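Local structure of endolysin (Clostridium phage phiCD27, 3QAY) at residues A[36-39]-A[40-44]; A[105-108]-A[109-113]; A[167-170]-A[171-174]. The protein probably cleaves the amide bond between N-acetylmuramic acid and L-alanine in Clostridium difficile peptidoglycan, as a zinc-dependent phage endolysin. All coordinates share one frame; numbering follows the deposited sequence.

Contact 1 (A[36-39]-A[40-44]). With PO4 (phosphate ion), chain G.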
loop_
_atom_site.group_PDB
_atom_site.type_symbol
_atom_site.label_atom_id
_atom_site.label_comp_id
_atom_site.label_asym_id
_atom_site.label_seq_id
_atom_site.Cartn_x
_atom_site.Cartn_y
_atom_site.Cartn_z
ATOM N N PRO A 36 -5.516 -6.053 6.298
ATOM C CA PRO A 36 -6.847 -6.379 6.832
ATOM C C PRO A 36 -7.477 -5.278 7.687
ATOM O O PRO A 36 -8.694 -5.136 7.692
ATOM C CB PRO A 36 -6.598 -7.634 7.667
ATOM C CG PRO A 36 -5.157 -7.653 7.932
ATOM C CD PRO A 36 -4.500 -7.007 6.771
ATOM N N VAL A 37 -6.660 -4.504 8.390
ATOM C CA VAL A 37 -7.155 -3.348 9.140
ATOM C C VAL A 37 -7.644 -2.258 8.170
ATOM O O VAL A 37 -8.706 -1.650 8.385
ATOM C CB VAL A 37 -6.073 -2.785 10.074
ATOM C CG1 VAL A 37 -6.563 -1.516 10.779
ATOM C CG2 VAL A 37 -5.654 -3.841 11.095
ATOM N N LEU A 38 -6.877 -2.024 7.106
ATOM C CA LEU A 38 -7.258 -1.057 6.066
ATOM C C LEU A 38 -8.570 -1.458 5.389
ATOM O O LEU A 38 -9.441 -0.620 5.179
ATOM C CB LEU A 38 -6.151 -0.924 5.010
ATOM C CG LEU A 38 -6.358 0.073 3.864
ATOM C CD1 LEU A 38 -6.642 1.482 4.401
ATOM C CD2 LEU A 38 -5.161 0.097 2.914
ATOM N N ALA A 39 -8.695 -2.740 5.044
ATOM C CA ALA A 39 -9.929 -3.280 4.458
ATOM C C ALA A 39 -11.146 -3.021 5.347
ATOM O O ALA A 39 -12.175 -2.534 4.876
ATOM C CB ALA A 39 -9.780 -4.783 4.182
ATOM N N ASP A 40 -11.017 -3.346 6.630
ATOM C CA ASP A 40 -12.104 -3.162 7.589
ATOM C C ASP A 40 -12.499 -1.693 7.750
ATOM O O ASP A 40 -13.675 -1.377 7.956
ATOM C CB ASP A 40 -11.714 -3.738 8.958
ATOM C CG ASP A 40 -11.818 -5.251 9.015
ATOM O OD1 ASP A 40 -12.414 -5.863 8.105
ATOM O OD2 ASP A 40 -11.304 -5.828 9.995
ATOM N N THR A 41 -11.520 -0.801 7.665
ATOM C CA THR A 41 -11.795 0.631 7.748
ATOM C C THR A 41 -12.629 1.087 6.542
ATOM O O THR A 41 -13.597 1.840 6.702
ATOM C CB THR A 41 -10.495 1.447 7.882
ATOM O OG1 THR A 41 -9.718 0.917 8.965
ATOM C CG2 THR A 41 -10.798 2.907 8.159
ATOM N N PHE A 42 -12.278 0.605 5.349
ATOM C CA PHE A 42 -13.102 0.841 4.157
ATOM C C PHE A 42 -14.491 0.227 4.310
ATOM O O PHE A 42 -15.483 0.846 3.940
ATOM C CB PHE A 42 -12.455 0.270 2.892
ATOM C CG PHE A 42 -11.439 1.175 2.259
ATOM C CD1 PHE A 42 -11.830 2.367 1.666
ATOM C CD2 PHE A 42 -10.096 0.814 2.217
ATOM C CE1 PHE A 42 -10.908 3.202 1.074
ATOM C CE2 PHE A 42 -9.160 1.640 1.620
ATOM C CZ PHE A 42 -9.565 2.839 1.043
ATOM N N ARG A 43 -14.552 -0.990 4.847
ATOM C CA ARG A 43 -15.818 -1.716 4.957
ATOM C C ARG A 43 -16.812 -1.010 5.873
ATOM O O ARG A 43 -18.016 -0.985 5.594
ATOM C CB ARG A 43 -15.573 -3.150 5.433
ATOM C CG ARG A 43 -14.904 -4.032 4.396
ATOM C CD ARG A 43 -14.660 -5.433 4.927
ATOM N NE ARG A 43 -13.906 -6.241 3.964
ATOM C CZ ARG A 43 -12.795 -6.931 4.229
ATOM N NH1 ARG A 43 -12.274 -6.970 5.449
ATOM N NH2 ARG A 43 -12.205 -7.616 3.253
ATOM N N LYS A 44 -16.303 -0.418 6.952
ATOM C CA LYS A 44 -17.119 0.375 7.873
ATOM C C LYS A 44 -17.861 1.508 7.152
ATOM O O LYS A 44 -18.970 1.879 7.544
ATOM C CB LYS A 44 -16.250 0.949 8.999
ATOM C CG LYS A 44 -17.043 1.519 10.176
ATOM C CD LYS A 44 -16.140 1.837 11.364
ATOM C CE LYS A 44 -16.941 2.010 12.656
ATOM N NZ LYS A 44 -16.050 2.211 13.847
HETATM P P PO4 G . -10.446 -10.520 2.377
HETATM O O1 PO4 G . -9.556 -11.655 2.814
HETATM O O2 PO4 G . -10.036 -9.279 3.133
HETATM O O3 PO4 G . -10.329 -10.319 0.887
HETATM O O4 PO4 G . -11.889 -10.842 2.681
#

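Contact 2 (A[105-108]-A[109-113])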
loop_
_atom_site.group_PDB
_atom_site.type_symbol
_atom_site.label_atom_id
_atom_site.label_comp_id
_atom_site.label_asym_id
_atom_site.label_seq_id
_atom_site.Cartn_x
_atom_site.Cartn_y
_atom_site.Cartn_z
ATOM N N GLY A 105 -5.761 8.496 -10.718
ATOM C CA GLY A 105 -4.856 8.039 -9.678
ATOM C C GLY A 105 -4.191 9.177 -8.928
ATOM O O GLY A 105 -4.027 9.097 -7.721
ATOM N N LEU A 106 -3.812 10.232 -9.644
ATOM C CA LEU A 106 -3.255 11.438 -9.021
ATOM C C LEU A 106 -4.195 12.052 -7.971
ATOM O O LEU A 106 -3.732 12.494 -6.920
ATOM C CB LEU A 106 -2.904 12.480 -10.087
ATOM C CG LEU A 106 -2.460 13.870 -9.613
ATOM C CD1 LEU A 106 -1.185 13.806 -8.778
ATOM C CD2 LEU A 106 -2.281 14.788 -10.812
ATOM N N GLU A 107 -5.502 12.072 -8.242
ATOM C CA GLU A 107 -6.464 12.629 -7.282
ATOM C C GLU A 107 -6.401 11.885 -5.955
ATOM O O GLU A 107 -6.257 12.500 -4.894
ATOM C CB GLU A 107 -7.893 12.556 -7.815
ATOM C CG GLU A 107 -8.182 13.426 -9.019
ATOM C CD GLU A 107 -9.666 13.460 -9.334
ATOM O OE1 GLU A 107 -10.112 12.751 -10.267
ATOM O OE2 GLU A 107 -10.393 14.181 -8.618
ATOM N N TYR A 108 -6.528 10.561 -6.026
ATOM C CA TYR A 108 -6.370 9.698 -4.853
ATOM C C TYR A 108 -5.021 9.928 -4.174
ATOM O O TYR A 108 -4.959 10.170 -2.964
ATOM C CB TYR A 108 -6.480 8.219 -5.248
ATOM C CG TYR A 108 -7.868 7.753 -5.640
ATOM C CD1 TYR A 108 -8.949 7.890 -4.769
ATOM C CD2 TYR A 108 -8.097 7.140 -6.866
ATOM C CE1 TYR A 108 -10.220 7.446 -5.121
ATOM C CE2 TYR A 108 -9.366 6.699 -7.228
ATOM C CZ TYR A 108 -10.422 6.853 -6.352
ATOM O OH TYR A 108 -11.680 6.416 -6.711
ATOM N N ALA A 109 -3.944 9.856 -4.959
ATOM C CA ALA A 109 -2.579 9.949 -4.425
ATOM C C ALA A 109 -2.349 11.213 -3.592
ATOM O O ALA A 109 -1.796 11.140 -2.489
ATOM C CB ALA A 109 -1.549 9.847 -5.556
ATOM N N THR A 110 -2.804 12.355 -4.100
ATOM C CA THR A 110 -2.602 13.649 -3.433
ATOM C C THR A 110 -3.326 13.717 -2.090
ATOM O O THR A 110 -2.772 14.183 -1.095
ATOM C CB THR A 110 -3.075 14.810 -4.335
ATOM O OG1 THR A 110 -2.352 14.777 -5.576
ATOM C CG2 THR A 110 -2.852 16.157 -3.657
ATOM N N ARG A 111 -4.562 13.233 -2.061
ATOM C CA ARG A 111 -5.345 13.241 -0.836
ATOM C C ARG A 111 -4.765 12.285 0.210
ATOM O O ARG A 111 -4.670 12.640 1.380
ATOM C CB ARG A 111 -6.812 12.915 -1.128
ATOM C CG ARG A 111 -7.530 13.986 -1.953
ATOM C CD ARG A 111 -9.048 13.794 -1.919
ATOM N NE ARG A 111 -9.438 12.433 -2.307
ATOM C CZ ARG A 111 -9.862 12.061 -3.517
ATOM N NH1 ARG A 111 -9.982 12.940 -4.511
ATOM N NH2 ARG A 111 -10.184 10.790 -3.732
ATOM N N ILE A 112 -4.363 11.088 -0.210
ATOM C CA ILE A 112 -3.690 10.149 0.694
ATOM C C ILE A 112 -2.432 10.791 1.281
ATOM O O ILE A 112 -2.207 10.759 2.492
ATOM C CB ILE A 112 -3.293 8.848 -0.019
ATOM C CG1 ILE A 112 -4.532 8.042 -0.408
ATOM C CG2 ILE A 112 -2.398 8.006 0.877
ATOM C CD1 ILE A 112 -4.257 6.971 -1.418
ATOM N N CYS A 113 -1.623 11.385 0.408
ATOM C CA CYS A 113 -0.404 12.068 0.821
ATOM C C CYS A 113 -0.656 13.187 1.829
ATOM O O CYS A 113 0.068 13.304 2.819
ATOM C CB CYS A 113 0.328 12.620 -0.397
ATOM S SG CYS A 113 1.308 11.370 -1.217
#

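Contact 3 (A[167-170]-A[171-174])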
loop_
_atom_site.group_PDB
_atom_site.type_symbol
_atom_site.label_atom_id
_atom_site.label_comp_id
_atom_site.label_asym_id
_atom_site.label_seq_id
_atom_site.Cartn_x
_atom_site.Cartn_y
_atom_site.Cartn_z
ATOM N N ALA A 167 -4.565 3.362 8.733
ATOM C CA ALA A 167 -5.707 3.011 7.891
ATOM C C ALA A 167 -6.676 4.183 7.734
ATOM O O ALA A 167 -7.081 4.519 6.620
ATOM C CB ALA A 167 -6.435 1.797 8.461
ATOM N N LYS A 168 -7.028 4.813 8.849
ATOM C CA LYS A 168 -7.991 5.913 8.826
ATOM C C LYS A 168 -7.528 7.044 7.911
ATOM O O LYS A 168 -8.338 7.619 7.185
ATOM C CB LYS A 168 -8.249 6.440 10.239
ATOM C CG LYS A 168 -9.373 7.477 10.343
ATOM C CD LYS A 168 -9.627 7.880 11.805
ATOM C CE LYS A 168 -10.718 8.960 11.923
ATOM N NZ LYS A 168 -10.422 9.953 13.007
ATOM N N LEU A 169 -6.231 7.349 7.935
ATOM C CA LEU A 169 -5.684 8.438 7.113
ATOM C C LEU A 169 -5.753 8.096 5.624
ATOM O O LEU A 169 -6.117 8.938 4.798
ATOM C CB LEU A 169 -4.244 8.764 7.526
ATOM C CG LEU A 169 -4.067 9.436 8.895
ATOM C CD1 LEU A 169 -2.584 9.622 9.227
ATOM C CD2 LEU A 169 -4.795 10.774 8.928
ATOM N N ILE A 170 -5.431 6.851 5.295
ATOM C CA ILE A 170 -5.505 6.371 3.919
ATOM C C ILE A 170 -6.939 6.364 3.416
ATOM O O ILE A 170 -7.206 6.781 2.296
ATOM C CB ILE A 170 -4.952 4.943 3.784
ATOM C CG1 ILE A 170 -3.440 4.926 4.038
ATOM C CG2 ILE A 170 -5.287 4.382 2.401
ATOM C CD1 ILE A 170 -2.814 3.538 4.055
ATOM N N VAL A 171 -7.855 5.879 4.247
ATOM C CA VAL A 171 -9.266 5.798 3.877
ATOM C C VAL A 171 -9.882 7.196 3.712
ATOM O O VAL A 171 -10.580 7.464 2.729
ATOM C CB VAL A 171 -10.064 4.975 4.905
ATOM C CG1 VAL A 171 -11.557 4.990 4.574
ATOM C CG2 VAL A 171 -9.538 3.545 4.951
ATOM N N GLU A 172 -9.614 8.091 4.660
ATOM C CA GLU A 172 -10.085 9.477 4.546
ATOM C C GLU A 172 -9.610 10.108 3.240
ATOM O O GLU A 172 -10.376 10.802 2.560
ATOM C CB GLU A 172 -9.629 10.320 5.738
ATOM C CG GLU A 172 -10.395 10.031 7.017
ATOM C CD GLU A 172 -10.084 11.012 8.137
ATOM O OE1 GLU A 172 -9.023 11.674 8.098
ATOM O OE2 GLU A 172 -10.910 11.114 9.065
ATOM N N GLY A 173 -8.348 9.855 2.895
ATOM C CA GLY A 173 -7.760 10.340 1.654
ATOM C C GLY A 173 -8.446 9.790 0.421
ATOM O O GLY A 173 -8.863 10.547 -0.446
ATOM N N VAL A 174 -8.563 8.470 0.336
ATOM C CA VAL A 174 -9.192 7.833 -0.832
ATOM C C VAL A 174 -10.648 8.285 -0.980
ATOM O O VAL A 174 -11.085 8.659 -2.071
ATOM C CB VAL A 174 -9.098 6.295 -0.748
ATOM C CG1 VAL A 174 -9.968 5.631 -1.805
ATOM C CG2 VAL A 174 -7.640 5.850 -0.886
HETATM O O HOH W 1 -7.763 10.221 10.956
#

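Contact 1 (A[36-39]-A[40-44])
With OG1 opposite the carbonyl carbon and beside its own backbone N (chi1 -52°), the T41 hydroxyl folds back on the helix and donates to V37 O; R43 leaves its backbone with the same first turn (chi1 -71°) but then runs extended to NE, which carries its guanidinium back over A39. V37 O is therefore gripped twice, by T41 OG1 at 2.8 Å and by T41 N at 3.0 Å, the two donors arriving from opposite faces of the carbonyl plane. Threonine suits this partly buried turn because its hydroxyl is satisfied within the helix while CG2 remains available for apolar packing. One residue along, L38 and F42 lie side by side and point the same way, L38 CD1 meeting F42 CE2 at 3.8 Å. Both belong to the helix of a beta-alpha-beta unit, 3-8, 27-44 and 48-52, in the alpha/beta amidase fold, and this greasy side rests on the sheet, with L38 and A39 against I6 and F42 against I4. A39 is small enough to pack closely on V49 and V51 and still lie under one face of the R43 guanidinium, where A39 CB comes within 3.6 Å of R43 NH1. At the edge of that group R43 NH1 forms a salt bridge with D40 OD1 at 2.9 Å, met on its anti side and tilted out of the carboxylate plane. R43 NH2 donates to phosphate O2 at 2.7 Å, with an N-H...O angle of 158°, and also to V49 O; the phosphate, probably from the crystallisation liquor, is held as well by V51 N.

Contact 2 (A[105-108]-A[109-113])
R111 reaches back along its helix toward E107 and Y108. Its CB lies 3.8 Å from Y108 O, and CG passes 3.5 Å from E107 O, the carbonyl that also receives a weak bond from R111 N. A bend at chi3 (-53°) then swings the end of the chain round, so that E107 O sits over one face of the guanidinium, toward its rim. NE donates to G173 O and NH2 to V174 O, near the end of helix 152-175. Arginine fits here because one flat group can serve two successive carbonyls while its aliphatic part follows its own helix. This turn belongs to helix 103-116 of the beta-alpha-beta unit 96-100, 103-116 and 122-127, with A109 and I112 packed on V98 of the sheet. R111 NH1 comes within 3.9 Å of E107 CB; the E107 carboxylate is farther off, E107 OE2 lying 4.3 Å from R111 NH1, beyond a salt bridge. R111 NH2 also approaches the Y108 ring, 3.3 Å from Y108 CD1, with the ring and guanidinium planes 76° apart. One residue earlier, T110 N donates to L106 O at 3.0 Å, and L106 CD1 touches T110 OG1 at 3.5 Å.

Contact 3 (A[167-170]-A[171-174])
V171, E172 and I170 bury the most surface along this turn. V171 N is bonded to A167 O at 2.8 Å; with CG1 anti to the backbone N (chi1 175°), V171 CG2 falls beside that N and comes 3.1 Å from A167 O, so a methyl group packs against the accepting oxygen. Three residues on the pattern recurs: V174 N bonds to I170 O at 2.9 Å and V174 CG2 lies 3.3 Å from I170 O, while I170 CG2 is a looser 4.3 Å from V174 CG2. E172 crosses K168, whose CE is 3.6 Å from E172 OE2; K168 NZ stays 4.1 Å from E172 OE2, short of a salt bridge, though a water joins it weakly to OE1. The carboxylate of this buried residue has firmer partners, K115 NZ in a salt bridge to OE1 and I179 N bonded to OE2, so glutamate clasps the C-terminal tail and helix 103-116, and the lysine would add only modest electrostatic support. The G173 carbonyl accepts from R111 NE. Helix 152-175 runs between two others: A167, I170 and V171 pack on L38 and T41 of helix 27-44, while L169 and V174 face K115, Y108 and I112 of helix 103-116.

How the contacts relate
Along the chain contact 1 (36-44) comes first, then contact 2 (105-113), then contact 3 (167-174), yet in space the last stands between the other two. Its centre is about 10 Å from each of theirs, whereas contacts 1 and 2 are about 18 Å apart between centres, with nearest atoms about 7 Å apart and not touching. The seam between contacts 1 and 3 is apolar; that between contacts 2 and 3 combines packing with probable hydrogen bonds. The helices of contacts 1 and 2 each belong to a beta-alpha-beta unit of the same six-stranded mixed sheet, and helix 152-175, packed on both, bridges the two units, with the I170 side chain about 14 Å from the zinc ion.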